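Local coordinates for protein uronate isomerase (Bacillus halodurans C-125, PDB 3HKA) that probably interconverts D-glucuronate and D-fructuronate, as a zinc-binding isomerase of the amidohydrolase superfamily, at residues 253-258 against 294-299; 274-279 against 325-330. One frame throughout, in Å; residues are numbered along the deposited sequence.

Both contacts are buried, but contact 1 belongs to the wall of the barrel and contact 2 to the mouth of its active site. They share strand 255-262: residues 253-258 lead into it and form its first part, whereas 275-276 runs antiparallel to its later part. Contact 1 combines regular backbone hydrogen bonding with apolar side chains; in contact 2 aromatic rings, a carboxylate and ligand bonds do the work, and a second subunit closes over it. The two meet where Met258 CB packs on Trp325 CH2 at 3.5 Å, and Met258 and both tryptophans touch the bound D-fructuronate.

Contact 1: residues 253-258 against 294-299; sequences IPFAMM and NKFLVT. With FIX (D-fructuronic acid), chain D.
Residues Phe255-Met258 and Phe296-Thr299 pair as neighbouring parallel strands in the wall of the (beta/alpha)8-type barrel of the amidohydrolase superfamily, connected in the chain by way of strand 275-276 and helix 282-290. Their axes run 4.5 Å apart and diverge by 14°. Four backbone bonds alternate between the strands: Phe255 N to Lys295 O, Leu297 N to Phe255 O, Met257 N to Leu297 O, and Thr299 N to Met257 O. Before the strands a water prolongs the seam, donating to Ile253 O and accepting from Lys295 N. There Pro254 lies alongside the root of Lys295, CB against CB at 4.0 Å, while the extended lysine chain leads away to bond its NZ to Phe411 O. Phe255, Met257, Phe296 and Val298 share the face packed against helices 235-250 and 282-290. Phe255 and Phe296 approach at a slant, CD2 to CD1 4.0 Å. CG of Met257 sits 3.7 Å above the Phe255 ring, toward its rim. The methionine then bends at chi3 (-80°), so that its methyl CE drops between the neighbouring strand's side chains, 3.7 Å from Phe296 CD1 and 3.8 Å from Val298 CG2. The other face carries Ala256, Met258, Leu297 and Thr299. Ala256 CB meets Leu297 CB at 3.9 Å, where the CA atoms of the two strands come closest. Further along, the Thr299 methyl CG2 lies equally near CB and CG of Met258; its hydroxyl OG1 is hydrogen-bonded to Phe322 O. Met258 links this wall to the substrate pocket near His26 and the zinc ion. A second chi3 bend (-86°) carries its methyl CE to within 3.1 Å of O1A, a carboxylate oxygen of the bound D-fructuronate.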
loop_
_atom_site.group_PDB
_atom_site.type_symbol
_atom_site.label_atom_id
_atom_site.label_comp_id
_atom_site.label_asym_id
_atom_site.label_seq_id
_atom_site.Cartn_x
_atom_site.Cartn_y
_atom_site.Cartn_z
ATOM N N ILE A 253 -7.512 -32.233 8.402
ATOM C CA ILE A 253 -8.151 -30.997 8.833
ATOM C C ILE A 253 -7.206 -29.828 8.556
ATOM O O ILE A 253 -6.027 -29.890 8.886
ATOM C CB ILE A 253 -8.451 -31.025 10.351
ATOM C CG1 ILE A 253 -9.371 -32.202 10.684
ATOM C CG2 ILE A 253 -9.094 -29.719 10.781
ATOM C CD1 ILE A 253 -9.647 -32.359 12.173
ATOM N N PRO A 254 -7.712 -28.751 7.936
ATOM C CA PRO A 254 -6.839 -27.607 7.654
ATOM C C PRO A 254 -6.433 -26.861 8.923
ATOM O O PRO A 254 -7.082 -26.979 9.971
ATOM C CB PRO A 254 -7.694 -26.731 6.740
ATOM C CG PRO A 254 -8.623 -27.720 6.077
ATOM C CD PRO A 254 -8.997 -28.614 7.230
ATOM N N PHE A 255 -5.351 -26.097 8.819
ATOM C CA PHE A 255 -4.860 -25.296 9.931
ATOM C C PHE A 255 -4.984 -23.832 9.527
ATOM O O PHE A 255 -4.345 -23.384 8.568
ATOM C CB PHE A 255 -3.403 -25.642 10.238
ATOM C CG PHE A 255 -2.804 -24.824 11.346
ATOM C CD1 PHE A 255 -3.576 -24.428 12.437
ATOM C CD2 PHE A 255 -1.457 -24.484 11.322
ATOM C CE1 PHE A 255 -3.014 -23.706 13.485
ATOM C CE2 PHE A 255 -0.882 -23.764 12.368
ATOM C CZ PHE A 255 -1.663 -23.375 13.452
ATOM N N ALA A 256 -5.825 -23.097 10.247
ATOM C CA ALA A 256 -6.042 -21.690 9.950
ATOM C C ALA A 256 -5.162 -20.802 10.812
ATOM O O ALA A 256 -5.151 -20.930 12.039
ATOM C CB ALA A 256 -7.499 -21.333 10.166
ATOM N N MET A 257 -4.423 -19.908 10.160
ATOM C CA MET A 257 -3.547 -18.975 10.861
ATOM C C MET A 257 -3.973 -17.542 10.543
ATOM O O MET A 257 -4.059 -17.154 9.375
ATOM C CB MET A 257 -2.083 -19.177 10.440
ATOM C CG MET A 257 -1.551 -20.581 10.671
ATOM S SD MET A 257 0.190 -20.762 10.200
ATOM C CE MET A 257 0.032 -20.950 8.445
ATOM N N MET A 258 -4.254 -16.767 11.587
ATOM C CA MET A 258 -4.646 -15.371 11.428
ATOM C C MET A 258 -3.468 -14.608 12.026
ATOM O O MET A 258 -3.342 -14.452 13.239
ATOM C CB MET A 258 -5.955 -15.111 12.174
ATOM C CG MET A 258 -6.997 -16.183 11.869
ATOM S SD MET A 258 -8.711 -15.678 12.087
ATOM C CE MET A 258 -8.930 -15.982 13.777
ATOM N N ASN A 294 -0.243 -31.014 4.482
ATOM C CA ASN A 294 -1.094 -30.246 5.382
ATOM C C ASN A 294 -1.727 -29.104 4.599
ATOM O O ASN A 294 -1.131 -28.587 3.656
ATOM C CB ASN A 294 -0.291 -29.665 6.553
ATOM C CG ASN A 294 0.067 -30.708 7.591
ATOM O OD1 ASN A 294 1.092 -31.382 7.488
ATOM N ND2 ASN A 294 -0.790 -30.855 8.598
ATOM N N LYS A 295 -2.939 -28.723 4.985
ATOM C CA LYS A 295 -3.641 -27.628 4.335
ATOM C C LYS A 295 -3.631 -26.444 5.291
ATOM O O LYS A 295 -3.774 -26.612 6.506
ATOM C CB LYS A 295 -5.079 -28.027 4.024
ATOM C CG LYS A 295 -5.216 -29.248 3.121
ATOM C CD LYS A 295 -6.689 -29.608 2.974
ATOM C CE LYS A 295 -6.892 -30.935 2.267
ATOM N NZ LYS A 295 -8.342 -31.311 2.237
ATOM N N PHE A 296 -3.471 -25.247 4.740
ATOM C CA PHE A 296 -3.412 -24.039 5.551
ATOM C C PHE A 296 -4.337 -22.947 5.041
ATOM O O PHE A 296 -4.337 -22.627 3.851
ATOM C CB PHE A 296 -1.986 -23.481 5.555
ATOM C CG PHE A 296 -0.948 -24.441 6.055
ATOM C CD1 PHE A 296 -0.530 -24.407 7.383
ATOM C CD2 PHE A 296 -0.364 -25.360 5.193
ATOM C CE1 PHE A 296 0.454 -25.274 7.840
ATOM C CE2 PHE A 296 0.619 -26.231 5.641
ATOM C CZ PHE A 296 1.032 -26.190 6.967
ATOM N N LEU A 297 -5.134 -22.388 5.946
ATOM C CA LEU A 297 -6.027 -21.276 5.632
ATOM C C LEU A 297 -5.336 -20.095 6.306
ATOM O O LEU A 297 -5.004 -20.170 7.489
ATOM C CB LEU A 297 -7.409 -21.487 6.254
ATOM C CG LEU A 297 -8.418 -22.359 5.504
ATOM C CD1 LEU A 297 -9.450 -22.906 6.486
ATOM C CD2 LEU A 297 -9.087 -21.546 4.405
ATOM N N VAL A 298 -5.110 -19.015 5.566
ATOM C CA VAL A 298 -4.419 -17.860 6.137
ATOM C C VAL A 298 -5.063 -16.517 5.824
ATOM O O VAL A 298 -5.594 -16.298 4.737
ATOM C CB VAL A 298 -2.944 -17.794 5.644
ATOM C CG1 VAL A 298 -2.237 -16.553 6.218
ATOM C CG2 VAL A 298 -2.200 -19.045 6.059
ATOM N N THR A 299 -5.023 -15.625 6.806
ATOM C CA THR A 299 -5.519 -14.271 6.640
ATOM C C THR A 299 -4.560 -13.438 7.483
ATOM O O THR A 299 -4.133 -13.877 8.549
ATOM C CB THR A 299 -6.983 -14.106 7.134
ATOM O OG1 THR A 299 -7.503 -12.868 6.630
ATOM C CG2 THR A 299 -7.057 -14.104 8.676
HETATM O O1A FIX D . -10.669 -14.193 15.681
HETATM C C1 FIX D . -9.902 -13.333 16.180
HETATM O O1B FIX D . -8.924 -13.570 16.911
HETATM C C2 FIX D . -10.191 -11.852 15.861
HETATM O O2 FIX D . -10.985 -11.773 14.672
HETATM C C3 FIX D . -10.906 -11.176 17.057
HETATM O O3 FIX D . -10.075 -11.313 18.229
HETATM C C4 FIX D . -11.212 -9.655 16.912
HETATM O O4 FIX D . -11.575 -9.092 18.186
HETATM C C5 FIX D . -12.358 -9.357 15.904
HETATM O O5 FIX D . -13.324 -10.120 15.793
HETATM C C6 FIX D . -12.299 -8.106 15.036
HETATM O O6 FIX D . -13.070 -8.257 13.849
HETATM O O HOH W 1 -4.378 -30.578 6.696
#

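Contact 2: residues 274-279 against 325-330; sequences DFVGKA and WWFMNN. With FIX (D-fructuronic acid), chain D; CO3 (carbonate ion), chain I.
The indole of Trp326 is sandwiched, with the D-fructuronate carbon C6 3.4 Å above one face and Phe327 CE2 over the opposite one, while Asp274 meets its edge. OD2 of Asp274 lies in the ring plane, 3.4 Å from Trp326 CH2, and the carboxylate is turned 76° from that plane. Trp326 also meets both chain neighbours: its CE3 rests over a face of Trp325 near the rim, the two rings clearly inclined, and its CD1 stands 3.6 Å above the centre of Phe327. With CG anti to its carbonyl carbon (chi1 -55°), Phe327 also turns CD2 to Val276 CB, at 4.1 Å, and its edge atom CZ to Asp274 O. At the edges the indole nitrogens take separate ligands. Trp325 NE1 donates almost straight (174°) to the sugar's O2 at 2.8 Å; Trp326 NE1 reaches carbonate O3 at 3.0 Å. With Trp326 replaced by an alanine, C6 of the D-fructuronate would probably lose its flat support and the carbonate one of its donors. Lys263 and Arg264 form salt bridges with Asp274 OD2, which may balance its buried charge. Here one indole face and one indole N-H meet the D-fructuronate, which Tyr50, His49, Arg170 and Arg357 also bond; the carbonate, probably a crystallisation component, is held across the subunit interface by Trp326 and His49 of this chain and by Arg314 and Lys315 of the second subunit.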
loop_
_atom_site.group_PDB
_atom_site.type_symbol
_atom_site.label_atom_id
_atom_site.label_comp_id
_atom_site.label_asym_id
_atom_site.label_seq_id
_atom_site.Cartn_x
_atom_site.Cartn_y
_atom_site.Cartn_z
ATOM N N ASP A 274 -6.425 -4.237 20.986
ATOM C CA ASP A 274 -5.434 -4.958 20.192
ATOM C C ASP A 274 -4.941 -4.090 19.031
ATOM O O ASP A 274 -5.685 -3.266 18.489
ATOM C CB ASP A 274 -6.011 -6.279 19.652
ATOM C CG ASP A 274 -6.372 -7.266 20.762
ATOM O OD1 ASP A 274 -5.703 -7.256 21.821
ATOM O OD2 ASP A 274 -7.316 -8.068 20.564
ATOM N N PHE A 275 -3.683 -4.291 18.651
ATOM C CA PHE A 275 -3.064 -3.516 17.586
ATOM C C PHE A 275 -2.607 -4.438 16.438
ATOM O O PHE A 275 -2.919 -5.633 16.438
ATOM C CB PHE A 275 -1.893 -2.728 18.203
ATOM C CG PHE A 275 -1.232 -1.759 17.268
ATOM C CD1 PHE A 275 -1.986 -0.972 16.400
ATOM C CD2 PHE A 275 0.150 -1.614 17.277
ATOM C CE1 PHE A 275 -1.369 -0.052 15.553
ATOM C CE2 PHE A 275 0.782 -0.697 16.434
ATOM C CZ PHE A 275 0.019 0.085 15.571
ATOM N N VAL A 276 -1.867 -3.888 15.476
ATOM C CA VAL A 276 -1.391 -4.656 14.319
ATOM C C VAL A 276 0.087 -4.413 13.989
ATOM O O VAL A 276 0.658 -3.381 14.349
ATOM C CB VAL A 276 -2.211 -4.289 13.060
ATOM C CG1 VAL A 276 -2.059 -2.809 12.775
ATOM C CG2 VAL A 276 -1.747 -5.099 11.851
ATOM N N GLY A 277 0.684 -5.374 13.288
ATOM C CA GLY A 277 2.070 -5.267 12.860
ATOM C C GLY A 277 2.302 -6.141 11.632
ATOM O O GLY A 277 1.626 -7.157 11.458
ATOM N N LYS A 278 3.240 -5.743 10.772
ATOM C CA LYS A 278 3.558 -6.531 9.582
ATOM C C LYS A 278 4.375 -7.752 10.008
ATOM O O LYS A 278 5.300 -7.641 10.814
ATOM C CB LYS A 278 4.376 -5.697 8.589
ATOM C CG LYS A 278 4.649 -6.412 7.262
ATOM C CD LYS A 278 5.619 -5.615 6.388
ATOM C CE LYS A 278 5.775 -6.254 4.997
ATOM N NZ LYS A 278 6.774 -5.532 4.137
ATOM N N ALA A 279 4.037 -8.916 9.471
ATOM C CA ALA A 279 4.766 -10.138 9.803
ATOM C C ALA A 279 5.693 -10.542 8.670
ATOM O O ALA A 279 5.576 -10.047 7.554
ATOM C CB ALA A 279 3.790 -11.274 10.077
ATOM N N TRP A 325 -9.589 -9.361 7.021
ATOM C CA TRP A 325 -9.644 -9.382 8.466
ATOM C C TRP A 325 -9.477 -8.114 9.295
ATOM O O TRP A 325 -8.506 -7.370 9.146
ATOM C CB TRP A 325 -8.635 -10.436 8.947
ATOM C CG TRP A 325 -8.654 -10.735 10.412
ATOM C CD1 TRP A 325 -9.754 -10.829 11.222
ATOM C CD2 TRP A 325 -7.525 -11.080 11.228
ATOM N NE1 TRP A 325 -9.378 -11.220 12.487
ATOM C CE2 TRP A 325 -8.016 -11.378 12.518
ATOM C CE3 TRP A 325 -6.145 -11.170 10.991
ATOM C CZ2 TRP A 325 -7.174 -11.757 13.572
ATOM C CZ3 TRP A 325 -5.307 -11.551 12.038
ATOM C CH2 TRP A 325 -5.827 -11.838 13.313
ATOM N N TRP A 326 -10.461 -7.875 10.160
ATOM C CA TRP A 326 -10.395 -6.789 11.129
ATOM C C TRP A 326 -10.113 -5.391 10.567
ATOM O O TRP A 326 -10.967 -4.773 9.929
ATOM C CB TRP A 326 -9.300 -7.180 12.119
ATOM C CG TRP A 326 -9.428 -6.698 13.523
ATOM C CD1 TRP A 326 -10.059 -5.571 13.965
ATOM C CD2 TRP A 326 -8.820 -7.300 14.672
ATOM N NE1 TRP A 326 -9.877 -5.433 15.326
ATOM C CE2 TRP A 326 -9.120 -6.482 15.782
ATOM C CE3 TRP A 326 -8.047 -8.456 14.868
ATOM C CZ2 TRP A 326 -8.673 -6.780 17.077
ATOM C CZ3 TRP A 326 -7.601 -8.754 16.155
ATOM C CH2 TRP A 326 -7.918 -7.915 17.244
ATOM N N PHE A 327 -8.906 -4.890 10.822
ATOM C CA PHE A 327 -8.525 -3.568 10.339
ATOM C C PHE A 327 -8.433 -3.540 8.813
ATOM O O PHE A 327 -8.230 -2.482 8.217
ATOM C CB PHE A 327 -7.197 -3.137 10.971
ATOM C CG PHE A 327 -7.211 -3.172 12.477
ATOM C CD1 PHE A 327 -8.137 -2.415 13.195
ATOM C CD2 PHE A 327 -6.328 -3.993 13.178
ATOM C CE1 PHE A 327 -8.189 -2.477 14.593
ATOM C CE2 PHE A 327 -6.370 -4.067 14.574
ATOM C CZ PHE A 327 -7.304 -3.305 15.284
ATOM N N MET A 328 -8.578 -4.707 8.185
ATOM C CA MET A 328 -8.556 -4.801 6.719
ATOM C C MET A 328 -10.006 -4.753 6.213
ATOM O O MET A 328 -10.248 -4.600 5.016
ATOM C CB MET A 328 -7.948 -6.133 6.256
ATOM C CG MET A 328 -6.481 -6.364 6.608
ATOM S SD MET A 328 -5.379 -5.280 5.690
ATOM C CE MET A 328 -5.218 -3.920 6.861
ATOM N N ASN A 329 -10.958 -4.885 7.135
ATOM C CA ASN A 329 -12.381 -4.916 6.787
ATOM C C ASN A 329 -13.014 -3.536 6.626
ATOM O O ASN A 329 -14.013 -3.210 7.269
ATOM C CB ASN A 329 -13.141 -5.747 7.834
ATOM C CG ASN A 329 -14.458 -6.304 7.306
ATOM O OD1 ASN A 329 -14.708 -6.307 6.101
ATOM N ND2 ASN A 329 -15.302 -6.792 8.214
ATOM N N ASN A 330 -12.417 -2.740 5.746
ATOM C CA ASN A 330 -12.867 -1.389 5.436
ATOM C C ASN A 330 -12.894 -1.305 3.908
ATOM O O ASN A 330 -12.012 -1.840 3.248
ATOM C CB ASN A 330 -11.881 -0.378 6.033
ATOM C CG ASN A 330 -11.868 -0.414 7.559
ATOM O OD1 ASN A 330 -12.834 -0.005 8.200
ATOM N ND2 ASN A 330 -10.781 -0.921 8.143
HETATM O O1A FIX D . -10.669 -14.193 15.681
HETATM C C1 FIX D . -9.902 -13.333 16.180
HETATM O O1B FIX D . -8.924 -13.570 16.911
HETATM C C2 FIX D . -10.191 -11.852 15.861
HETATM O O2 FIX D . -10.985 -11.773 14.672
HETATM C C3 FIX D . -10.906 -11.176 17.057
HETATM O O3 FIX D . -10.075 -11.313 18.229
HETATM C C4 FIX D . -11.212 -9.655 16.912
HETATM O O4 FIX D . -11.575 -9.092 18.186
HETATM C C5 FIX D . -12.358 -9.357 15.904
HETATM O O5 FIX D . -13.324 -10.120 15.793
HETATM C C6 FIX D . -12.299 -8.106 15.036
HETATM O O6 FIX D . -13.070 -8.257 13.849
HETATM C C CO3 I . -10.770 -2.181 17.478
HETATM O O1 CO3 I . -10.061 -1.140 17.156
HETATM O O2 CO3 I . -11.927 -2.021 18.058
HETATM O O3 CO3 I . -10.234 -3.363 17.426
#